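Local coordinates for putative lipoprotein (Bacteroides fragilis, PDB 3QNK) that probably helps capture glycans at the bacterial surface for outer-membrane uptake, as the starch-binding protein SusD does, at residues 2-7 / 84-89; 25-30 / 109-114; 462-467 / 491-496. All coordinates share one frame; numbering follows the deposited sequence.

Interaction 1. Residues 2-7 / 84-89; sequences KAPLDE and VRKCNR
P4 lies against K86 with their CA atoms 5.2 Å apart, the nearest backbone approach between the N-terminal residues 2-7, which curl into a 3-10 segment at 5-7, and a middle portion of helix 76-93. The proline ring points at the helix and is met by two arginines in different ways. Its CD comes to 3.4 Å from NH1 of R85, at the edge of that guanidinium, whereas its CG stands over one face of the R89 guanidinium, displaced toward the rim. K86 runs past the backbone instead. Extended beyond CG, it carries CE to 3.4 Å from the carbonyl O of K2 and close to that of A3, and its NZ goes on to salt bridges with D26 and E30 of helix 17-29.

Around this apolar wedge D6, E7, R85 and R89 form a salt-bridge network that ties the start of the chain to helix 76-93, in the helical N-terminal part of this SusD-family, alpha-alpha superhelix protein; in the natural lipoprotein the lipid-bearing end probably lies not far upstream. R89 leaves the helix with CG anti to its own N (chi1 172°), then bends at chi2 and chi3 to present its NE edge to the D6 carboxylate. NE is 3.3 Å from D6 OD1 and equally far from OD2, two weak hydrogen bonds between planes turned 64° apart. D6 OD2 has a further partner in W14 NE1. R89 NH2 makes a salt bridge to E7 OE2 at 3.0 Å, with the planes 44° apart, and the same oxygen makes a long salt bridge of 3.9 Å to NH1 of R85. L5 packs on L5, and R85 on P247, of the second subunit.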
ATOM      1  N   LYS B   2      -8.342  -2.510  -3.880  1.00 73.96           N
ATOM      2  CA  LYS B   2      -8.178  -1.126  -4.345  1.00 73.27           C
ATOM      3  C   LYS B   2      -9.370  -0.629  -5.159  1.00 79.78           C
ATOM      4  O   LYS B   2      -9.797   0.515  -4.998  1.00 80.37           O
ATOM      5  CB  LYS B   2      -6.910  -0.969  -5.193  1.00 74.77           C
ATOM      6  CG  LYS B   2      -5.853  -0.068  -4.563  1.00 78.32           C
ATOM      7  CD  LYS B   2      -4.520  -0.286  -5.244  1.00 88.24           C
ATOM      8  CE  LYS B   2      -3.321   0.147  -4.453  1.00105.24           C
ATOM      9  NZ  LYS B   2      -2.071  -0.109  -5.228  1.00124.06           N
ATOM     10  N   ALA B   3      -9.889  -1.478  -6.049  1.00 76.03           N
ATOM     11  CA  ALA B   3     -11.018  -1.126  -6.888  1.00 75.65           C
ATOM     12  C   ALA B   3     -12.336  -1.074  -6.089  1.00 78.24           C
ATOM     13  O   ALA B   3     -12.500  -1.852  -5.137  1.00 78.50           O
ATOM     14  CB  ALA B   3     -11.140  -2.137  -8.019  1.00 77.99           C
ATOM     15  N   PRO B   4     -13.306  -0.210  -6.488  1.00 72.77           N
ATOM     16  CA  PRO B   4     -14.624  -0.228  -5.834  1.00 72.50           C
ATOM     17  C   PRO B   4     -15.313  -1.582  -6.031  1.00 75.07           C
ATOM     18  O   PRO B   4     -15.098  -2.235  -7.051  1.00 73.11           O
ATOM     19  CB  PRO B   4     -15.386   0.899  -6.546  1.00 74.56           C
ATOM     20  CG  PRO B   4     -14.334   1.748  -7.171  1.00 77.82           C
ATOM     21  CD  PRO B   4     -13.290   0.775  -7.586  1.00 73.93           C
ATOM     22  N   LEU B   5     -16.122  -2.006  -5.044  1.00 73.39           N
ATOM     23  CA  LEU B   5     -16.798  -3.313  -5.022  1.00 74.76           C
ATOM     24  C   LEU B   5     -17.564  -3.646  -6.306  1.00 79.55           C
ATOM     25  O   LEU B   5     -17.516  -4.798  -6.734  1.00 82.00           O
ATOM     26  CB  LEU B   5     -17.750  -3.411  -3.816  1.00 75.03           C
ATOM     27  CG  LEU B   5     -18.210  -4.819  -3.441  1.00 81.15           C
ATOM     28  CD1 LEU B   5     -17.174  -5.520  -2.583  1.00 81.62           C
ATOM     29  CD2 LEU B   5     -19.542  -4.787  -2.755  1.00 81.72           C
ATOM     30  N   ASP B   6     -18.240  -2.659  -6.930  1.00 75.46           N
ATOM     31  CA  ASP B   6     -19.044  -2.871  -8.145  1.00 76.91           C
ATOM     32  C   ASP B   6     -18.222  -3.400  -9.356  1.00 84.51           C
ATOM     33  O   ASP B   6     -18.814  -4.008 -10.254  1.00 86.53           O
ATOM     34  CB  ASP B   6     -19.847  -1.606  -8.529  1.00 77.67           C
ATOM     35  CG  ASP B   6     -19.070  -0.399  -9.015  1.00 85.40           C
ATOM     36  OD1 ASP B   6     -17.920  -0.209  -8.560  1.00 85.00           O
ATOM     37  OD2 ASP B   6     -19.640   0.399  -9.807  1.00 90.85           O
ATOM     38  N   GLU B   7     -16.875  -3.242  -9.349  1.00 81.99           N
ATOM     39  CA  GLU B   7     -15.987  -3.699 -10.429  1.00 83.62           C
ATOM     40  C   GLU B   7     -15.880  -5.250 -10.500  1.00 95.30           C
ATOM     41  O   GLU B   7     -15.576  -5.797 -11.570  1.00 97.06           O
ATOM     42  CB  GLU B   7     -14.598  -3.059 -10.299  1.00 82.77           C
ATOM     43  CG  GLU B   7     -14.623  -1.537 -10.385  1.00 85.28           C
ATOM     44  CD  GLU B   7     -13.595  -0.896 -11.297  1.00108.47           C
ATOM     45  OE1 GLU B   7     -13.415  -1.377 -12.439  1.00 97.26           O
ATOM     46  OE2 GLU B   7     -13.016   0.139 -10.892  1.00114.75           O
ATOM     47  N   VAL B  84     -11.435   7.666  -0.852  1.00 55.72           N
ATOM     48  CA  VAL B  84     -12.252   8.762  -1.369  1.00 55.15           C
ATOM     49  C   VAL B  84     -12.790   8.361  -2.743  1.00 59.39           C
ATOM     50  O   VAL B  84     -13.974   8.566  -2.990  1.00 60.82           O
ATOM     51  CB  VAL B  84     -11.484  10.103  -1.390  1.00 57.11           C
ATOM     52  CG1 VAL B  84     -12.201  11.137  -2.253  1.00 58.02           C
ATOM     53  CG2 VAL B  84     -11.286  10.639   0.025  1.00 55.18           C
ATOM     54  N   ARG B  85     -11.952   7.730  -3.603  1.00 54.61           N
ATOM     55  CA  ARG B  85     -12.391   7.288  -4.935  1.00 54.60           C
ATOM     56  C   ARG B  85     -13.626   6.369  -4.820  1.00 59.24           C
ATOM     57  O   ARG B  85     -14.593   6.563  -5.563  1.00 61.25           O
ATOM     58  CB  ARG B  85     -11.255   6.599  -5.694  1.00 51.05           C
ATOM     59  CG  ARG B  85     -11.602   6.253  -7.147  1.00 56.98           C
ATOM     60  CD  ARG B  85     -10.472   5.534  -7.865  1.00 61.41           C
ATOM     61  NE  ARG B  85     -10.751   5.410  -9.292  1.00 71.37           N
ATOM     62  CZ  ARG B  85     -11.205   4.306  -9.873  1.00 93.02           C
ATOM     63  NH1 ARG B  85     -11.428   3.216  -9.155  1.00 86.54           N
ATOM     64  NH2 ARG B  85     -11.449   4.285 -11.179  1.00 86.09           N
ATOM     65  N   LYS B  86     -13.613   5.427  -3.846  1.00 53.36           N
ATOM     66  CA  LYS B  86     -14.701   4.489  -3.588  1.00 53.18           C
ATOM     67  C   LYS B  86     -15.976   5.220  -3.155  1.00 58.39           C
ATOM     68  O   LYS B  86     -17.059   4.808  -3.559  1.00 58.40           O
ATOM     69  CB  LYS B  86     -14.283   3.457  -2.546  1.00 55.53           C
ATOM     70  CG  LYS B  86     -13.215   2.466  -3.020  1.00 61.99           C
ATOM     71  CD  LYS B  86     -12.980   1.392  -1.967  1.00 58.39           C
ATOM     72  CE  LYS B  86     -12.042   0.312  -2.440  1.00 70.08           C
ATOM     73  NZ  LYS B  86     -12.148  -0.899  -1.587  1.00 80.94           N
ATOM     74  N   CYS B  87     -15.857   6.331  -2.393  1.00 57.62           N
ATOM     75  CA  CYS B  87     -17.009   7.157  -1.973  1.00 60.00           C
ATOM     76  C   CYS B  87     -17.621   7.854  -3.166  1.00 65.19           C
ATOM     77  O   CYS B  87     -18.844   7.794  -3.345  1.00 67.32           O
ATOM     78  CB  CYS B  87     -16.617   8.181  -0.916  1.00 60.96           C
ATOM     79  SG  CYS B  87     -16.035   7.469   0.641  1.00 65.15           S
ATOM     80  N   ASN B  88     -16.767   8.535  -3.978  1.00 59.28           N
ATOM     81  CA  ASN B  88     -17.156   9.301  -5.167  1.00 58.61           C
ATOM     82  C   ASN B  88     -17.864   8.429  -6.184  1.00 63.75           C
ATOM     83  O   ASN B  88     -18.776   8.911  -6.858  1.00 66.13           O
ATOM     84  CB  ASN B  88     -15.944   9.976  -5.792  1.00 54.07           C
ATOM     85  CG  ASN B  88     -15.331  11.052  -4.938  1.00 68.34           C
ATOM     86  OD1 ASN B  88     -15.990  11.665  -4.088  1.00 57.31           O
ATOM     87  ND2 ASN B  88     -14.050  11.320  -5.166  1.00 65.70           N
ATOM     88  N   ARG B  89     -17.472   7.147  -6.272  1.00 58.97           N
ATOM     89  CA  ARG B  89     -18.136   6.207  -7.162  1.00 60.42           C
ATOM     90  C   ARG B  89     -19.543   5.964  -6.693  1.00 66.76           C
ATOM     91  O   ARG B  89     -20.459   5.968  -7.505  1.00 68.78           O
ATOM     92  CB  ARG B  89     -17.375   4.888  -7.235  1.00 60.43           C
ATOM     93  CG  ARG B  89     -18.138   3.805  -7.992  1.00 66.63           C
ATOM     94  CD  ARG B  89     -17.977   3.898  -9.490  1.00 65.14           C
ATOM     95  NE  ARG B  89     -17.270   2.722  -9.978  1.00 82.73           N
ATOM     96  CZ  ARG B  89     -16.142   2.752 -10.677  1.00101.58           C
ATOM     97  NH1 ARG B  89     -15.567   3.916 -10.977  1.00 80.87           N
ATOM     98  NH2 ARG B  89     -15.567   1.625 -11.067  1.00 95.25           N
TER

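Interaction 2. Residues 25-30 / 109-114; sequences NDLYSE and GEVHFL
L27 is the first residue of 25-30 to reach across, on a helix that runs nearly parallel to 109-114, with axes 17° apart and 10.5 Å at closest approach; just before it, N25 ND2 hydrogen-bonds I8 O of the second subunit and D26 packs on the same residue. L27 CD1 lies 3.8 Å from CG2 of V111 and L27 CB the same distance from CD1 of L114. Helix 76-93 packs against the same side chains, K86 on L27 and C87, F90 and F91 on V111.

Next comes Y28, with CG anti to its carbonyl carbon (chi1 -85°), a torsion that lays the ring across L114 at about a right angle. L114 CD1 sits over the ring centre, 4.0 Å from the centroid, in a CH-pi contact. At the far end the hydroxyl, which also accepts from the backbone N of A179, probably pairs with OE1 of E110 at the ring edge, though the modelled distance is too short to be trusted. S29 then packs on I8 of the second subunit.

A methyl over one face and the A179 bond at the hydroxyl would together limit the tyrosine's rotation, leaving its OH beside the buried E110 carboxylate.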
ATOM      1  N   ASN B  25     -20.720  -1.379   3.237  1.00 65.51           N
ATOM      2  CA  ASN B  25     -19.943  -2.153   4.220  1.00 65.27           C
ATOM      3  C   ASN B  25     -18.461  -2.104   3.892  1.00 68.88           C
ATOM      4  O   ASN B  25     -17.634  -1.994   4.808  1.00 68.18           O
ATOM      5  CB  ASN B  25     -20.399  -3.615   4.272  1.00 71.01           C
ATOM      6  CG  ASN B  25     -21.760  -3.884   4.877  1.00 95.44           C
ATOM      7  OD1 ASN B  25     -22.548  -2.979   5.213  1.00 90.19           O
ATOM      8  ND2 ASN B  25     -22.065  -5.163   5.012  1.00 89.85           N
ATOM      9  N   ASP B  26     -18.127  -2.149   2.574  1.00 64.42           N
ATOM     10  CA  ASP B  26     -16.751  -2.052   2.089  1.00 61.87           C
ATOM     11  C   ASP B  26     -16.173  -0.686   2.420  1.00 61.85           C
ATOM     12  O   ASP B  26     -14.993  -0.590   2.766  1.00 58.67           O
ATOM     13  CB  ASP B  26     -16.691  -2.323   0.586  1.00 64.76           C
ATOM     14  CG  ASP B  26     -15.290  -2.383   0.011  1.00 74.90           C
ATOM     15  OD1 ASP B  26     -14.477  -3.177   0.524  1.00 76.75           O
ATOM     16  OD2 ASP B  26     -15.028  -1.677  -1.003  1.00 77.15           O
ATOM     17  N   LEU B  27     -17.012   0.372   2.334  1.00 59.19           N
ATOM     18  CA  LEU B  27     -16.585   1.737   2.642  1.00 57.84           C
ATOM     19  C   LEU B  27     -16.306   1.871   4.134  1.00 60.18           C
ATOM     20  O   LEU B  27     -15.332   2.519   4.514  1.00 59.96           O
ATOM     21  CB  LEU B  27     -17.608   2.784   2.173  1.00 58.52           C
ATOM     22  CG  LEU B  27     -17.824   2.912   0.673  1.00 63.82           C
ATOM     23  CD1 LEU B  27     -19.037   3.760   0.374  1.00 65.03           C
ATOM     24  CD2 LEU B  27     -16.645   3.526   0.009  1.00 63.04           C
ATOM     25  N   TYR B  28     -17.112   1.223   4.974  1.00 56.32           N
ATOM     26  CA  TYR B  28     -16.865   1.222   6.417  1.00 55.83           C
ATOM     27  C   TYR B  28     -15.580   0.456   6.712  1.00 62.47           C
ATOM     28  O   TYR B  28     -14.812   0.862   7.582  1.00 63.10           O
ATOM     29  CB  TYR B  28     -18.035   0.594   7.191  1.00 56.61           C
ATOM     30  CG  TYR B  28     -19.173   1.537   7.515  1.00 55.64           C
ATOM     31  CD1 TYR B  28     -19.090   2.419   8.597  1.00 55.92           C
ATOM     32  CD2 TYR B  28     -20.375   1.484   6.808  1.00 56.16           C
ATOM     33  CE1 TYR B  28     -20.157   3.260   8.931  1.00 55.37           C
ATOM     34  CE2 TYR B  28     -21.439   2.332   7.119  1.00 56.67           C
ATOM     35  CZ  TYR B  28     -21.333   3.210   8.190  1.00 63.34           C
ATOM     36  OH  TYR B  28     -22.383   4.051   8.498  1.00 64.55           O
ATOM     37  N   SER B  29     -15.327  -0.637   5.958  1.00 59.98           N
ATOM     38  CA  SER B  29     -14.133  -1.476   6.118  1.00 59.45           C
ATOM     39  C   SER B  29     -12.851  -0.687   5.767  1.00 64.51           C
ATOM     40  O   SER B  29     -11.758  -1.065   6.197  1.00 65.33           O
ATOM     41  CB  SER B  29     -14.255  -2.759   5.292  1.00 62.27           C
ATOM     42  OG  SER B  29     -13.422  -2.775   4.144  1.00 72.06           O
ATOM     43  N   GLU B  30     -13.002   0.437   5.042  1.00 60.96           N
ATOM     44  CA  GLU B  30     -11.889   1.307   4.681  1.00 59.54           C
ATOM     45  C   GLU B  30     -11.450   2.176   5.860  1.00 63.16           C
ATOM     46  O   GLU B  30     -10.437   2.857   5.746  1.00 63.99           O
ATOM     47  CB  GLU B  30     -12.227   2.179   3.464  1.00 60.83           C
ATOM     48  CG  GLU B  30     -12.186   1.437   2.138  1.00 67.67           C
ATOM     49  CD  GLU B  30     -10.887   0.792   1.702  1.00 74.57           C
ATOM     50  OE1 GLU B  30      -9.806   1.199   2.188  1.00 72.72           O
ATOM     51  OE2 GLU B  30     -10.955  -0.114   0.841  1.00 67.16           O
ATOM     52  N   GLY B 109     -26.147   9.298   3.240  1.00 65.83           N
ATOM     53  CA  GLY B 109     -25.720  10.004   4.440  1.00 63.37           C
ATOM     54  C   GLY B 109     -24.502   9.362   5.066  1.00 63.79           C
ATOM     55  O   GLY B 109     -23.573  10.064   5.451  1.00 62.92           O
ATOM     56  N   GLU B 110     -24.465   8.020   5.097  1.00 59.44           N
ATOM     57  CA  GLU B 110     -23.360   7.235   5.645  1.00 57.79           C
ATOM     58  C   GLU B 110     -22.100   7.447   4.821  1.00 63.55           C
ATOM     59  O   GLU B 110     -21.026   7.609   5.396  1.00 64.22           O
ATOM     60  CB  GLU B 110     -23.709   5.738   5.716  1.00 60.04           C
ATOM     61  CG  GLU B 110     -25.027   5.408   6.408  1.00 65.80           C
ATOM     62  CD  GLU B 110     -25.231   3.953   6.773  1.00 78.87           C
ATOM     63  OE1 GLU B 110     -24.363   3.402   7.482  1.00 57.88           O
ATOM     64  OE2 GLU B 110     -26.287   3.379   6.424  1.00 84.07           O
ATOM     65  N   VAL B 111     -22.229   7.525   3.490  1.00 60.63           N
ATOM     66  CA  VAL B 111     -21.103   7.758   2.580  1.00 59.83           C
ATOM     67  C   VAL B 111     -20.610   9.208   2.726  1.00 65.28           C
ATOM     68  O   VAL B 111     -19.389   9.424   2.670  1.00 66.41           O
ATOM     69  CB  VAL B 111     -21.450   7.384   1.122  1.00 64.88           C
ATOM     70  CG1 VAL B 111     -20.222   7.469   0.231  1.00 63.61           C
ATOM     71  CG2 VAL B 111     -22.030   5.969   1.059  1.00 66.07           C
ATOM     72  N   HIS B 112     -21.527  10.181   2.996  1.00 61.47           N
ATOM     73  CA  HIS B 112     -21.134  11.579   3.242  1.00 61.43           C
ATOM     74  C   HIS B 112     -20.263  11.657   4.485  1.00 65.06           C
ATOM     75  O   HIS B 112     -19.233  12.344   4.472  1.00 65.19           O
ATOM     76  CB  HIS B 112     -22.342  12.512   3.403  1.00 63.82           C
ATOM     77  CG  HIS B 112     -22.913  12.965   2.100  1.00 69.28           C
ATOM     78  ND1 HIS B 112     -22.223  13.850   1.276  1.00 70.82           N
ATOM     79  CD2 HIS B 112     -24.070  12.604   1.490  1.00 72.78           C
ATOM     80  CE1 HIS B 112     -22.983  13.995   0.199  1.00 71.53           C
ATOM     81  NE2 HIS B 112     -24.105  13.267   0.284  1.00 73.15           N
ATOM     82  N   PHE B 113     -20.672  10.927   5.556  1.00 58.89           N
ATOM     83  CA  PHE B 113     -19.959  10.862   6.829  1.00 56.02           C
ATOM     84  C   PHE B 113     -18.588  10.253   6.623  1.00 57.11           C
ATOM     85  O   PHE B 113     -17.613  10.779   7.155  1.00 54.38           O
ATOM     86  CB  PHE B 113     -20.766  10.049   7.876  1.00 57.99           C
ATOM     87  CG  PHE B 113     -20.025   9.807   9.171  1.00 58.36           C
ATOM     88  CD1 PHE B 113     -19.929  10.808  10.134  1.00 60.49           C
ATOM     89  CD2 PHE B 113     -19.369   8.603   9.399  1.00 60.89           C
ATOM     90  CE1 PHE B 113     -19.219  10.599  11.311  1.00 60.67           C
ATOM     91  CE2 PHE B 113     -18.671   8.382  10.590  1.00 63.25           C
ATOM     92  CZ  PHE B 113     -18.591   9.389  11.532  1.00 60.86           C
ATOM     93  N   LEU B 114     -18.519   9.136   5.855  1.00 53.48           N
ATOM     94  CA  LEU B 114     -17.268   8.428   5.589  1.00 51.20           C
ATOM     95  C   LEU B 114     -16.327   9.259   4.727  1.00 53.33           C
ATOM     96  O   LEU B 114     -15.156   9.360   5.076  1.00 51.44           O
ATOM     97  CB  LEU B 114     -17.512   7.042   4.975  1.00 51.24           C
ATOM     98  CG  LEU B 114     -18.073   5.994   5.961  1.00 55.09           C
ATOM     99  CD1 LEU B 114     -18.535   4.761   5.231  1.00 57.74           C
ATOM    100  CD2 LEU B 114     -17.058   5.591   7.016  1.00 51.21           C
TER

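Interaction 3. Residues 462-467 / 491-496; sequences IGPETQ and WNDRLY
G463 and W491 make the heart of this contact: the glycine CA rests over the six-membered ring of the indole, 3.5 Å from its centroid and almost on the ring normal. P464 continues along the same face, with CD 3.8 Å from the centroid of the five-membered ring and CG close to CD1. Q467 comes instead to the edge, its CG 3.7 Å from CE3 of W491. The polar link is G463 N to the hydroxyl of Y496, 3.1 Å long and fairly straight at 152°; the phenol thus takes up an amide of the first helical turn.

The second shell holds the indole in place. Having CG anti to its own N (chi1 -177°) sends the ring across to the glycine, and NE1 donates to OD1 of D493 at 2.9 Å, in the ring plane and on the anti lone pair of the carboxylate. L495 CB backs the opposite face. Y496 meets the indole differently: CZ2 of W491 lies over the centre of the phenol ring, which K461 also approaches in a cation-pi contact. The turn itself is set by N492, whose OD1 accepts from R494 N.

Farther out, the Q467 amide bonds to N62 and R489, R494 pairs with D64 and reaches the carbonyl of G516, and R458 donates to the L495 carbonyl. The arrangement joins an Asx turn leading into a 3-10 segment, on the loop after strand 480-488, to the start of the short helix 463-466, in the C-terminal part of this SusD-family chain.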
ATOM      1  N   ILE B 462       1.998  24.288  20.096  1.00 37.16           N
ATOM      2  CA  ILE B 462       2.815  24.150  21.315  1.00 36.14           C
ATOM      3  C   ILE B 462       3.935  23.075  21.131  1.00 44.22           C
ATOM      4  O   ILE B 462       4.380  22.454  22.114  1.00 44.25           O
ATOM      5  CB  ILE B 462       1.965  23.882  22.581  1.00 37.93           C
ATOM      6  CG1 ILE B 462       1.151  22.581  22.481  1.00 38.35           C
ATOM      7  CG2 ILE B 462       1.097  25.088  22.925  1.00 38.00           C
ATOM      8  CD1 ILE B 462       0.686  21.998  23.790  1.00 44.41           C
ATOM      9  N   GLY B 463       4.396  22.915  19.883  1.00 40.55           N
ATOM     10  CA  GLY B 463       5.457  21.990  19.521  1.00 40.38           C
ATOM     11  C   GLY B 463       6.779  22.234  20.225  1.00 47.60           C
ATOM     12  O   GLY B 463       7.372  21.293  20.786  1.00 47.45           O
ATOM     13  N   PRO B 464       7.264  23.508  20.266  1.00 44.93           N
ATOM     14  CA  PRO B 464       8.553  23.776  20.957  1.00 43.70           C
ATOM     15  C   PRO B 464       8.548  23.383  22.439  1.00 49.61           C
ATOM     16  O   PRO B 464       9.547  22.911  22.950  1.00 51.75           O
ATOM     17  CB  PRO B 464       8.711  25.282  20.805  1.00 44.82           C
ATOM     18  CG  PRO B 464       7.869  25.642  19.625  1.00 48.63           C
ATOM     19  CD  PRO B 464       6.719  24.743  19.648  1.00 44.54           C
ATOM     20  N   GLU B 465       7.426  23.569  23.107  1.00 46.12           N
ATOM     21  CA  GLU B 465       7.202  23.291  24.520  1.00 46.29           C
ATOM     22  C   GLU B 465       7.101  21.794  24.806  1.00 50.86           C
ATOM     23  O   GLU B 465       7.436  21.357  25.917  1.00 52.65           O
ATOM     24  CB  GLU B 465       5.876  23.967  24.979  1.00 48.80           C
ATOM     25  CG  GLU B 465       5.825  25.494  24.934  1.00 62.50           C
ATOM     26  CD  GLU B 465       5.246  26.186  23.716  1.00 90.58           C
ATOM     27  OE1 GLU B 465       5.614  25.822  22.576  1.00 74.75           O
ATOM     28  OE2 GLU B 465       4.489  27.165  23.909  1.00108.77           O
ATOM     29  N   THR B 466       6.607  21.005  23.840  1.00 44.14           N
ATOM     30  CA  THR B 466       6.356  19.589  24.074  1.00 42.00           C
ATOM     31  C   THR B 466       7.411  18.664  23.459  1.00 45.85           C
ATOM     32  O   THR B 466       7.760  17.657  24.077  1.00 44.16           O
ATOM     33  CB  THR B 466       4.956  19.226  23.567  1.00 48.64           C
ATOM     34  OG1 THR B 466       4.873  19.465  22.165  1.00 52.45           O
ATOM     35  CG2 THR B 466       3.858  19.994  24.281  1.00 37.98           C
ATOM     36  N   GLN B 467       7.932  18.981  22.251  1.00 44.14           N
ATOM     37  CA  GLN B 467       8.931  18.122  21.610  1.00 41.68           C
ATOM     38  C   GLN B 467      10.327  18.537  22.078  1.00 48.91           C
ATOM     39  O   GLN B 467      11.067  19.220  21.355  1.00 51.11           O
ATOM     40  CB  GLN B 467       8.780  18.151  20.078  1.00 42.01           C
ATOM     41  CG  GLN B 467       7.474  17.541  19.548  1.00 34.85           C
ATOM     42  CD  GLN B 467       7.394  16.047  19.776  1.00 51.03           C
ATOM     43  OE1 GLN B 467       6.846  15.583  20.782  1.00 48.98           O
ATOM     44  NE2 GLN B 467       7.889  15.257  18.836  1.00 34.03           N
ATOM     45  N   TRP B 491      12.344  20.487  17.743  1.00 44.49           N
ATOM     46  CA  TRP B 491      11.223  21.063  17.011  1.00 42.42           C
ATOM     47  C   TRP B 491      11.672  22.039  15.918  1.00 47.40           C
ATOM     48  O   TRP B 491      12.745  22.654  15.997  1.00 49.75           O
ATOM     49  CB  TRP B 491      10.305  21.799  18.012  1.00 40.24           C
ATOM     50  CG  TRP B 491       9.084  22.372  17.355  1.00 41.29           C
ATOM     51  CD1 TRP B 491       8.928  23.644  16.874  1.00 44.16           C
ATOM     52  CD2 TRP B 491       7.930  21.635  16.921  1.00 40.44           C
ATOM     53  NE1 TRP B 491       7.751  23.747  16.184  1.00 42.98           N
ATOM     54  CE2 TRP B 491       7.118  22.525  16.191  1.00 43.96           C
ATOM     55  CE3 TRP B 491       7.515  20.293  17.063  1.00 41.06           C
ATOM     56  CZ2 TRP B 491       5.904  22.125  15.618  1.00 42.88           C
ATOM     57  CZ3 TRP B 491       6.281  19.915  16.554  1.00 41.79           C
ATOM     58  CH2 TRP B 491       5.486  20.829  15.850  1.00 42.66           C
ATOM     59  N   ASN B 492      10.837  22.165  14.896  1.00 41.99           N
ATOM     60  CA  ASN B 492      10.871  23.156  13.824  1.00 42.04           C
ATOM     61  C   ASN B 492       9.421  23.418  13.410  1.00 47.05           C
ATOM     62  O   ASN B 492       8.655  22.467  13.271  1.00 45.73           O
ATOM     63  CB  ASN B 492      11.722  22.753  12.651  1.00 37.34           C
ATOM     64  CG  ASN B 492      11.849  23.875  11.661  1.00 54.42           C
ATOM     65  OD1 ASN B 492      10.955  24.117  10.854  1.00 51.43           O
ATOM     66  ND2 ASN B 492      12.916  24.658  11.768  1.00 45.43           N
ATOM     67  N   ASP B 493       9.053  24.692  13.215  1.00 43.65           N
ATOM     68  CA  ASP B 493       7.679  25.059  12.897  1.00 41.81           C
ATOM     69  C   ASP B 493       7.130  24.398  11.617  1.00 45.34           C
ATOM     70  O   ASP B 493       5.912  24.264  11.516  1.00 44.73           O
ATOM     71  CB  ASP B 493       7.539  26.570  12.854  1.00 43.00           C
ATOM     72  CG  ASP B 493       7.594  27.237  14.231  1.00 51.82           C
ATOM     73  OD1 ASP B 493       7.416  26.522  15.264  1.00 48.11           O
ATOM     74  OD2 ASP B 493       7.716  28.476  14.279  1.00 61.70           O
ATOM     75  N   ARG B 494       7.991  23.870  10.713  1.00 39.77           N
ATOM     76  CA  ARG B 494       7.526  23.174   9.506  1.00 38.62           C
ATOM     77  C   ARG B 494       6.765  21.903   9.870  1.00 45.51           C
ATOM     78  O   ARG B 494       5.949  21.442   9.066  1.00 48.24           O
ATOM     79  CB  ARG B 494       8.699  22.833   8.552  1.00 36.86           C
ATOM     80  CG  ARG B 494       9.652  21.763   9.082  1.00 38.03           C
ATOM     81  CD  ARG B 494      10.759  21.469   8.133  1.00 36.69           C
ATOM     82  NE  ARG B 494      11.540  20.353   8.638  1.00 41.11           N
ATOM     83  CZ  ARG B 494      12.373  19.620   7.910  1.00 55.55           C
ATOM     84  NH1 ARG B 494      12.516  19.854   6.611  1.00 41.88           N
ATOM     85  NH2 ARG B 494      13.047  18.628   8.468  1.00 40.50           N
ATOM     86  N   LEU B 495       7.036  21.339  11.077  1.00 41.29           N
ATOM     87  CA  LEU B 495       6.414  20.127  11.627  1.00 39.19           C
ATOM     88  C   LEU B 495       4.941  20.342  12.001  1.00 44.85           C
ATOM     89  O   LEU B 495       4.269  19.392  12.432  1.00 45.14           O
ATOM     90  CB  LEU B 495       7.197  19.606  12.832  1.00 37.78           C
ATOM     91  CG  LEU B 495       8.657  19.157  12.610  1.00 40.42           C
ATOM     92  CD1 LEU B 495       9.281  18.792  13.924  1.00 40.37           C
ATOM     93  CD2 LEU B 495       8.770  17.953  11.634  1.00 34.61           C
ATOM     94  N   TYR B 496       4.409  21.583  11.788  1.00 43.11           N
ATOM     95  CA  TYR B 496       2.975  21.882  12.028  1.00 41.23           C
ATOM     96  C   TYR B 496       2.138  21.333  10.862  1.00 47.42           C
ATOM     97  O   TYR B 496       0.902  21.278  10.953  1.00 46.38           O
ATOM     98  CB  TYR B 496       2.714  23.364  12.284  1.00 39.25           C
ATOM     99  CG  TYR B 496       3.059  23.800  13.694  1.00 39.31           C
ATOM    100  CD1 TYR B 496       2.625  23.073  14.800  1.00 39.10           C
ATOM    101  CD2 TYR B 496       3.799  24.954  13.927  1.00 42.70           C
ATOM    102  CE1 TYR B 496       2.961  23.458  16.096  1.00 39.72           C
ATOM    103  CE2 TYR B 496       4.166  25.334  15.224  1.00 44.05           C
ATOM    104  CZ  TYR B 496       3.722  24.599  16.305  1.00 46.55           C
ATOM    105  OH  TYR B 496       4.074  24.997  17.569  1.00 46.25           O
TER

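Interactions 1 and 2 belong to one neighbourhood, their centres about 11 Å apart, and share helices: 76-93 supplies one side of interaction 1 and backs interaction 2, while K86 ties them together through D26 and E30. Interaction 2 is the buried one, mainly aliphatic and aromatic packing between helices; interaction 1 lies nearer the surface and depends on charges around a proline. Both touch the second subunit. Interaction 3 stands apart, about 37 Å from interaction 1 and 34 Å from interaction 2 between centres, in the C-terminal part of the chain. Partly buried, it joins a short helix to a loop, with CH-pi contacts on an indole face and one hydrogen bond, and no ion pair across it.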